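Local coordinates for protein 4-amino-4-deoxy-L-arabinose transferase or related glycosyltransferases of PMT family (Cupriavidus metallidurans, PDB 5EZM) that probably transfers 4-amino-4-deoxy-L-arabinose to lipid A as a zinc-binding, membrane-embedded glycosyltransferase of the GT-C fold, at residues L42-V47 against G445-F450; W75-Y80 against V256-F261; Y484-L489 against D526-L531. All coordinates share one frame; numbering follows the deposited sequence.

Contact 1 of 3, residues L42-V47 against G445-F450; sequences LVVWFV and GMYLGF. With MPG ([(Z)-octadec-9-enyl] (2R)-2,3-bis(oxidanyl)propanoate), chain B.
The phenol oxygen of Y447 reaches the backbone of the neighbouring helix at W45 without hydrogen-bonding there, because the angle at W45 N is too poor. The pair belongs to the transmembrane helix bundle of a GT-C glycosyltransferase: the axes of 42-47 and 445-450, on helices 31-47 and 435-456, approach to 11.5 Å and are inclined by only 16°. With CG anti to the backbone N (chi1 165°), the ring of Y447 projects across this gap to lodge beside V44 and W45. One ring carbon, Y447 CE2, meets the methyl V44 CG1 at 3.6 Å, the two side chains running antiparallel alongside each other. The indole of W45 lies across the tyrosine and sets W45 CE3 3.9 Å from Y447 CZ. All four touching residues are buried, and the contacts between them are largely apolar, with the Y447 hydroxyl among them. Beyond the pair, W45 NE1 donates to A115 O and the indole meets H156 edge-to-face, which probably helps to fix its turn. On the lipid side, F46 CD1 lies 3.6 Å from C8 of the alkyl chain of MPG (chain B), while W45 CD1 sits over the centre of the F46 ring. L448 completes the seam: its methyl CD2 comes to 3.9 Å from V44 CG1.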
# COMPACT_ATOMS: atom_id res chain seq x y z
N LEU A 42 -14.66 8.08 -9.17
CA LEU A 42 -14.34 8.61 -7.85
C LEU A 42 -15.23 8.00 -6.78
O LEU A 42 -14.75 7.60 -5.71
CB LEU A 42 -14.45 10.13 -7.84
CG LEU A 42 -13.25 10.90 -8.40
CD1 LEU A 42 -13.52 12.40 -8.43
CD2 LEU A 42 -12.01 10.60 -7.57
N VAL A 43 -16.53 7.89 -7.06
CA VAL A 43 -17.45 7.30 -6.09
C VAL A 43 -17.06 5.85 -5.82
O VAL A 43 -17.11 5.38 -4.68
CB VAL A 43 -18.90 7.44 -6.57
CG1 VAL A 43 -19.09 6.83 -7.94
CG2 VAL A 43 -19.86 6.82 -5.56
N VAL A 44 -16.64 5.11 -6.86
CA VAL A 44 -16.18 3.75 -6.61
C VAL A 44 -14.85 3.79 -5.87
O VAL A 44 -14.57 2.92 -5.03
CB VAL A 44 -16.08 2.97 -7.94
CG1 VAL A 44 -15.37 1.63 -7.73
CG2 VAL A 44 -17.46 2.74 -8.52
N TRP A 45 -14.04 4.82 -6.12
CA TRP A 45 -12.72 4.91 -5.51
C TRP A 45 -12.82 5.01 -3.99
O TRP A 45 -12.05 4.37 -3.27
CB TRP A 45 -11.98 6.12 -6.08
CG TRP A 45 -10.54 6.21 -5.68
CD1 TRP A 45 -10.03 6.87 -4.60
CD2 TRP A 45 -9.42 5.64 -6.37
NE1 TRP A 45 -8.67 6.74 -4.58
CE2 TRP A 45 -8.27 5.99 -5.65
CE3 TRP A 45 -9.29 4.86 -7.53
CZ2 TRP A 45 -6.99 5.59 -6.04
CZ3 TRP A 45 -8.02 4.47 -7.92
CH2 TRP A 45 -6.89 4.83 -7.18
N PHE A 46 -13.77 5.80 -3.49
CA PHE A 46 -13.86 6.05 -2.05
C PHE A 46 -14.82 5.11 -1.33
O PHE A 46 -14.50 4.65 -0.23
CB PHE A 46 -14.26 7.51 -1.79
CG PHE A 46 -13.16 8.48 -2.09
CD1 PHE A 46 -12.16 8.73 -1.16
CD2 PHE A 46 -13.10 9.13 -3.31
CE1 PHE A 46 -11.14 9.61 -1.43
CE2 PHE A 46 -12.07 10.02 -3.59
CZ PHE A 46 -11.09 10.26 -2.65
N VAL A 47 -15.98 4.81 -1.92
CA VAL A 47 -16.91 3.89 -1.29
C VAL A 47 -16.24 2.54 -1.03
O VAL A 47 -16.32 1.99 0.08
CB VAL A 47 -18.18 3.72 -2.16
CG1 VAL A 47 -19.01 2.54 -1.67
CG2 VAL A 47 -19.00 5.00 -2.13
N GLY A 445 -13.97 -1.13 -17.12
CA GLY A 445 -14.35 -2.50 -16.82
C GLY A 445 -13.30 -3.24 -16.02
O GLY A 445 -13.62 -3.95 -15.06
N MET A 446 -12.03 -3.07 -16.38
CA MET A 446 -10.95 -3.69 -15.63
C MET A 446 -10.91 -3.18 -14.20
O MET A 446 -10.80 -3.97 -13.25
CB MET A 446 -9.61 -3.43 -16.32
CG MET A 446 -9.43 -4.20 -17.60
SD MET A 446 -9.44 -5.97 -17.28
CE MET A 446 -10.27 -6.56 -18.74
N TYR A 447 -11.01 -1.86 -14.02
CA TYR A 447 -10.93 -1.28 -12.69
C TYR A 447 -12.07 -1.78 -11.81
O TYR A 447 -11.85 -2.18 -10.65
CB TYR A 447 -10.95 0.24 -12.78
CG TYR A 447 -11.24 0.93 -11.47
CD1 TYR A 447 -10.33 0.88 -10.43
CD2 TYR A 447 -12.41 1.65 -11.28
CE1 TYR A 447 -10.58 1.51 -9.23
CE2 TYR A 447 -12.67 2.29 -10.09
CZ TYR A 447 -11.75 2.22 -9.07
OH TYR A 447 -12.00 2.85 -7.87
N LEU A 448 -13.30 -1.77 -12.33
CA LEU A 448 -14.42 -2.32 -11.57
C LEU A 448 -14.20 -3.80 -11.28
O LEU A 448 -14.56 -4.29 -10.20
CB LEU A 448 -15.73 -2.10 -12.33
CG LEU A 448 -16.17 -0.65 -12.54
CD1 LEU A 448 -17.49 -0.59 -13.29
CD2 LEU A 448 -16.26 0.09 -11.22
N GLY A 449 -13.61 -4.53 -12.22
CA GLY A 449 -13.33 -5.94 -12.04
C GLY A 449 -12.40 -6.22 -10.88
O GLY A 449 -12.75 -6.96 -9.95
N PHE A 450 -11.20 -5.63 -10.92
CA PHE A 450 -10.26 -5.84 -9.84
C PHE A 450 -10.77 -5.26 -8.53
O PHE A 450 -10.42 -5.76 -7.45
CB PHE A 450 -8.90 -5.26 -10.21
CG PHE A 450 -8.18 -6.05 -11.27
CD1 PHE A 450 -7.56 -7.24 -10.95
CD2 PHE A 450 -8.13 -5.60 -12.58
CE1 PHE A 450 -6.90 -7.98 -11.92
CE2 PHE A 450 -7.48 -6.33 -13.55
CZ PHE A 450 -6.86 -7.52 -13.22
C2 MPG B . -18.73 4.26 2.56
C3 MPG B . -18.21 5.64 2.96
C4 MPG B . -17.11 6.14 2.04
C5 MPG B . -16.49 7.44 2.58
C6 MPG B . -15.73 8.24 1.50
C7 MPG B . -15.21 9.59 2.06
C8 MPG B . -14.43 10.41 1.01
C9 MPG B . -13.59 11.54 1.65
C10 MPG B . -12.60 12.18 0.64
C11 MPG B . -11.56 13.09 1.33
C12 MPG B . -10.67 13.88 0.31
C1 MPG B . -19.74 3.70 3.56

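Contact 2 of 3, residues W75-Y80 against V256-F261; sequences WVTIRY and VRNPEF. With MPG ([(Z)-octadec-9-enyl] (2R)-2,3-bis(oxidanyl)propanoate), chain C; MPG ([(Z)-octadec-9-enyl] (2R)-2,3-bis(oxidanyl)propanoate), chain D.
T77 and N258 form the close, buried part of this contact, whereas the neighbouring pair V76 and R257 runs out to solvent at the arginine. N258 ND2 gives a weak but almost straight hydrogen bond to T77 OG1, 3.4 Å long with an N-H...O angle of 178°. The methyl T77 CG2 lies alongside the same amide, 3.8 Å from N258 ND2. The amide has further partners: ND2 also bonds V254 O, and OD1 accepts from K84 NZ. N258 leaves helical geometry at the end of helix 236-257 and starts a type I beta turn to F261, closed by a hydrogen bond from F261 N to N258 O. On the looser side, the extended chain of R257 brings its guanidinium across V76 at about a right angle, with R257 NH1 3.6 Å from V76 CB and the arginine itself exposed. W75 turns away towards lipid: C6 of MPG (chain C) lies 3.5 Å above the centre of its indole, and C3 of MPG (chain D) is 3.6 Å from W75 CH2. An alanine at W75 would probably leave both MPG chains without the flat indole surface they pack on here. The loop is fastened to helix 236-257 by a hydrogen bond from W250 NE1 to V76 O, W75 leans on helix 91-103, and R79 and Y80 enter the short antiparallel pair 79-80 and 83-84.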
# COMPACT_ATOMS: atom_id res chain seq x y z
N TRP A 75 3.52 13.25 17.77
CA TRP A 75 3.77 13.02 16.35
C TRP A 75 5.24 12.75 16.05
O TRP A 75 5.61 12.69 14.87
CB TRP A 75 3.30 14.22 15.53
CG TRP A 75 1.81 14.36 15.43
CD1 TRP A 75 0.88 14.01 16.37
CD2 TRP A 75 1.07 14.89 14.32
NE1 TRP A 75 -0.39 14.30 15.91
CE2 TRP A 75 -0.29 14.84 14.66
CE3 TRP A 75 1.44 15.41 13.07
CZ2 TRP A 75 -1.29 15.28 13.79
CZ3 TRP A 75 0.44 15.85 12.22
CH2 TRP A 75 -0.90 15.78 12.58
N VAL A 76 6.08 12.59 17.07
CA VAL A 76 7.51 12.39 16.90
C VAL A 76 7.91 10.95 17.23
O VAL A 76 8.53 10.27 16.41
CB VAL A 76 8.32 13.39 17.74
CG1 VAL A 76 9.81 13.16 17.57
CG2 VAL A 76 7.94 14.82 17.37
N THR A 77 7.57 10.49 18.43
CA THR A 77 7.94 9.15 18.88
C THR A 77 6.84 8.18 18.47
O THR A 77 5.81 8.06 19.13
CB THR A 77 8.16 9.14 20.39
OG1 THR A 77 9.04 10.22 20.75
CG2 THR A 77 8.78 7.82 20.83
N ILE A 78 7.07 7.47 17.35
CA ILE A 78 6.10 6.50 16.86
C ILE A 78 6.00 5.33 17.83
O ILE A 78 7.02 4.83 18.33
CB ILE A 78 6.51 6.03 15.45
CG1 ILE A 78 6.57 7.20 14.48
CG2 ILE A 78 5.54 4.97 14.94
CD1 ILE A 78 7.14 6.84 13.13
N ARG A 79 4.78 4.90 18.11
CA ARG A 79 4.54 3.79 19.02
C ARG A 79 3.53 2.82 18.43
O ARG A 79 2.57 3.23 17.76
CB ARG A 79 4.06 4.28 20.38
CG ARG A 79 5.15 4.96 21.19
CD ARG A 79 4.73 5.20 22.63
NE ARG A 79 5.78 5.88 23.38
CZ ARG A 79 6.72 5.25 24.08
NH1 ARG A 79 6.73 3.92 24.14
NH2 ARG A 79 7.65 5.94 24.73
N TYR A 80 3.75 1.53 18.67
CA TYR A 80 2.86 0.46 18.23
C TYR A 80 2.55 -0.39 19.45
O TYR A 80 3.45 -1.05 20.00
CB TYR A 80 3.50 -0.37 17.12
CG TYR A 80 2.58 -1.38 16.45
CD1 TYR A 80 1.22 -1.15 16.36
CD2 TYR A 80 3.08 -2.56 15.93
CE1 TYR A 80 0.37 -2.07 15.75
CE2 TYR A 80 2.25 -3.49 15.32
CZ TYR A 80 0.89 -3.24 15.24
OH TYR A 80 0.06 -4.16 14.64
N VAL A 256 17.01 13.10 19.29
CA VAL A 256 17.30 13.74 20.57
C VAL A 256 16.47 13.12 21.68
O VAL A 256 16.99 12.72 22.72
CB VAL A 256 17.06 15.26 20.47
CG1 VAL A 256 16.93 15.87 21.86
CG2 VAL A 256 18.18 15.93 19.70
N ARG A 257 15.15 13.03 21.47
CA ARG A 257 14.28 12.44 22.49
C ARG A 257 14.60 10.97 22.72
O ARG A 257 14.48 10.48 23.85
CB ARG A 257 12.82 12.62 22.09
CG ARG A 257 12.37 14.07 22.00
CD ARG A 257 10.88 14.16 21.72
NE ARG A 257 10.44 15.53 21.51
CZ ARG A 257 9.20 15.87 21.14
NH1 ARG A 257 8.29 14.93 20.95
NH2 ARG A 257 8.88 17.15 20.98
N ASN A 258 15.01 10.25 21.67
CA ASN A 258 15.34 8.83 21.76
C ASN A 258 16.73 8.61 21.17
O ASN A 258 16.87 8.42 19.95
CB ASN A 258 14.30 7.98 21.04
CG ASN A 258 12.89 8.44 21.34
OD1 ASN A 258 12.36 8.21 22.43
ND2 ASN A 258 12.27 9.11 20.36
N PRO A 259 17.77 8.64 22.00
CA PRO A 259 19.14 8.48 21.47
C PRO A 259 19.36 7.19 20.70
O PRO A 259 20.24 7.13 19.84
CB PRO A 259 20.00 8.54 22.73
CG PRO A 259 19.19 9.34 23.70
CD PRO A 259 17.77 8.97 23.43
N GLU A 260 18.59 6.14 20.99
CA GLU A 260 18.77 4.86 20.32
C GLU A 260 18.15 4.82 18.93
O GLU A 260 18.29 3.80 18.24
CB GLU A 260 18.18 3.73 21.18
CG GLU A 260 16.65 3.68 21.23
CD GLU A 260 16.04 4.75 22.12
OE1 GLU A 260 16.79 5.55 22.71
OE2 GLU A 260 14.79 4.79 22.22
N PHE A 261 17.49 5.90 18.50
CA PHE A 261 16.78 5.85 17.22
C PHE A 261 17.72 5.74 16.02
O PHE A 261 17.53 4.83 15.20
CB PHE A 261 15.84 7.05 17.08
CG PHE A 261 15.24 7.19 15.70
CD1 PHE A 261 14.03 6.59 15.39
CD2 PHE A 261 15.89 7.91 14.71
CE1 PHE A 261 13.48 6.71 14.12
CE2 PHE A 261 15.35 8.03 13.44
CZ PHE A 261 14.14 7.43 13.15
C2 MPG C . -1.63 18.33 19.85
C3 MPG C . -1.57 18.32 18.32
C4 MPG C . -0.19 17.98 17.80
C5 MPG C . 0.05 18.52 16.38
C6 MPG C . 1.38 18.03 15.78
C1 MPG C . -2.89 19.03 20.37
C2 MPG D . -3.14 18.94 11.32
C3 MPG D . -2.97 18.70 12.81
C4 MPG D . -3.98 17.69 13.34
C5 MPG D . -4.23 17.81 14.85
C6 MPG D . -4.79 16.52 15.46
C7 MPG D . -4.99 16.63 16.98
C8 MPG D . -4.72 15.30 17.71
C9 MPG D . -4.85 15.42 19.25
C1 MPG D . -2.03 19.82 10.74

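Contact 3 of 3, residues Y484-L489 against D526-L531; sequences YGVQML and DSFTKL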
# COMPACT_ATOMS: atom_id res chain seq x y z
N TYR A 484 -3.10 -8.79 27.51
CA TYR A 484 -1.81 -9.40 27.22
C TYR A 484 -1.82 -10.08 25.86
O TYR A 484 -2.78 -10.77 25.50
CB TYR A 484 -1.45 -10.42 28.30
CG TYR A 484 -1.31 -9.84 29.69
CD1 TYR A 484 -0.19 -9.11 30.04
CD2 TYR A 484 -2.29 -10.04 30.65
CE1 TYR A 484 -0.05 -8.58 31.31
CE2 TYR A 484 -2.16 -9.52 31.91
CZ TYR A 484 -1.04 -8.79 32.24
OH TYR A 484 -0.91 -8.27 33.51
N GLY A 485 -0.75 -9.88 25.11
CA GLY A 485 -0.53 -10.63 23.89
C GLY A 485 0.47 -11.74 24.14
O GLY A 485 1.68 -11.51 24.12
N VAL A 486 -0.03 -12.94 24.40
CA VAL A 486 0.82 -14.06 24.80
C VAL A 486 1.51 -14.64 23.58
O VAL A 486 0.96 -15.53 22.92
CB VAL A 486 0.00 -15.13 25.55
CG1 VAL A 486 0.93 -16.15 26.19
CG2 VAL A 486 -0.89 -14.47 26.60
N GLN A 487 2.71 -14.15 23.29
CA GLN A 487 3.48 -14.57 22.12
C GLN A 487 2.64 -14.47 20.84
O GLN A 487 2.67 -15.36 19.98
CB GLN A 487 4.04 -15.97 22.30
CG GLN A 487 5.14 -16.05 23.35
CD GLN A 487 5.77 -17.42 23.44
OE1 GLN A 487 5.14 -18.43 23.13
NE2 GLN A 487 7.04 -17.46 23.85
N MET A 488 1.89 -13.38 20.72
CA MET A 488 1.04 -13.15 19.56
C MET A 488 0.89 -11.66 19.36
O MET A 488 0.37 -10.96 20.23
CB MET A 488 -0.33 -13.81 19.73
CG MET A 488 -1.39 -13.27 18.78
SD MET A 488 -2.87 -14.31 18.66
CE MET A 488 -2.31 -15.58 17.52
N LEU A 489 1.37 -11.16 18.22
CA LEU A 489 1.23 -9.75 17.86
C LEU A 489 0.00 -9.64 16.97
O LEU A 489 0.09 -9.70 15.74
CB LEU A 489 2.48 -9.23 17.18
CG LEU A 489 2.45 -7.75 16.77
CD1 LEU A 489 1.99 -6.88 17.93
CD2 LEU A 489 3.82 -7.30 16.27
N ASP A 526 6.59 -17.20 31.60
CA ASP A 526 6.69 -17.70 32.97
C ASP A 526 6.38 -16.60 33.98
O ASP A 526 5.76 -16.85 35.02
CB ASP A 526 8.07 -18.30 33.21
CG ASP A 526 8.25 -19.63 32.50
OD1 ASP A 526 7.36 -20.50 32.62
OD2 ASP A 526 9.28 -19.81 31.81
N SER A 527 6.80 -15.36 33.70
CA SER A 527 6.38 -14.24 34.53
C SER A 527 4.91 -13.91 34.30
O SER A 527 4.21 -13.47 35.23
CB SER A 527 7.24 -13.01 34.24
OG SER A 527 8.61 -13.32 34.37
N PHE A 528 4.42 -14.13 33.08
CA PHE A 528 3.01 -13.88 32.79
C PHE A 528 2.11 -14.80 33.60
O PHE A 528 0.96 -14.44 33.87
CB PHE A 528 2.75 -14.05 31.30
CG PHE A 528 1.29 -14.19 30.96
CD1 PHE A 528 0.46 -13.08 30.99
CD2 PHE A 528 0.76 -15.42 30.62
CE1 PHE A 528 -0.89 -13.21 30.68
CE2 PHE A 528 -0.58 -15.55 30.31
CZ PHE A 528 -1.41 -14.44 30.34
N THR A 529 2.59 -15.99 33.98
CA THR A 529 1.76 -16.87 34.80
C THR A 529 1.55 -16.27 36.19
O THR A 529 0.43 -16.27 36.71
CB THR A 529 2.39 -18.26 34.91
OG1 THR A 529 3.61 -18.19 35.66
CG2 THR A 529 2.68 -18.82 33.53
N LYS A 530 2.62 -15.75 36.80
CA LYS A 530 2.49 -15.12 38.11
C LYS A 530 1.65 -13.85 38.03
O LYS A 530 0.83 -13.59 38.92
CB LYS A 530 3.87 -14.82 38.69
CG LYS A 530 4.74 -16.05 38.86
CD LYS A 530 4.15 -17.00 39.89
CE LYS A 530 4.87 -18.33 39.88
NZ LYS A 530 4.76 -19.01 38.55
N LEU A 531 1.85 -13.05 36.99
CA LEU A 531 0.98 -11.89 36.79
C LEU A 531 -0.47 -12.32 36.60
O LEU A 531 -1.39 -11.60 37.00
CB LEU A 531 1.44 -11.08 35.58
CG LEU A 531 2.32 -9.86 35.83
CD1 LEU A 531 2.66 -9.19 34.51
CD2 LEU A 531 1.62 -8.89 36.76
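The rings of Y484 and F528 meet as a T-shaped (edge-to-face) pair, their planes at 70° and their centroids 5.1 Å apart. F528 supplies the edge and Y484 the face, with F528 CE1 3.5 Å from Y484 CD2. Because F528 holds CG anti to its own backbone N (chi1 164°), its ring extends from helix 525-534 towards strand 483-486 and meets two strand side chains, Y484 and V486. While its edge is spent on Y484, a face of the same ring receives V486: the methyl V486 CG2 stands 4.1 Å from the F528 centroid, 26° off the normal, a CH-pi contact. This is the branch of V486 that lies anti to the carbonyl carbon. Farther along the helix, L531 runs across the tyrosine, and L531 CD1 approaches Y484 OH at 3.8 Å. Y484 and V486 are two residues apart on the strand and both direct CB toward the helix, with G485 between them. The contact thus joins a helix to one side of the five-stranded mixed sheet in the C-terminal domain, where strand 483-486 runs between the parallel strands 502-504 and 539-542. V504 and L550 also touch F528, adding to this core. Neither a salt bridge nor a hydrogen bond joins the two segments, so the contact probably relies on aromatic and aliphatic packing.

Contact 1 joins two transmembrane helices far apart in sequence, and contact 2 forms within the long span of chain between them. The two lie on opposite sides of the chain's centre, their centres 38 Å apart, yet both border bound MPG lipids. Contact 3 belongs to the C-terminal domain, 44 Å from contact 1 between centres. Contacts 2 and 3 are 25 Å apart between centres and touch where Y80 CE2 meets L489 CD2 at 4.2 Å, so segment 75-80 packs against the C-terminal domain there. None includes the zinc ligands E87, H268 and H270, but the side chain of N258 in contact 2 is about 14 Å from the bound phosphocholine, whose pocket includes E87 and H268.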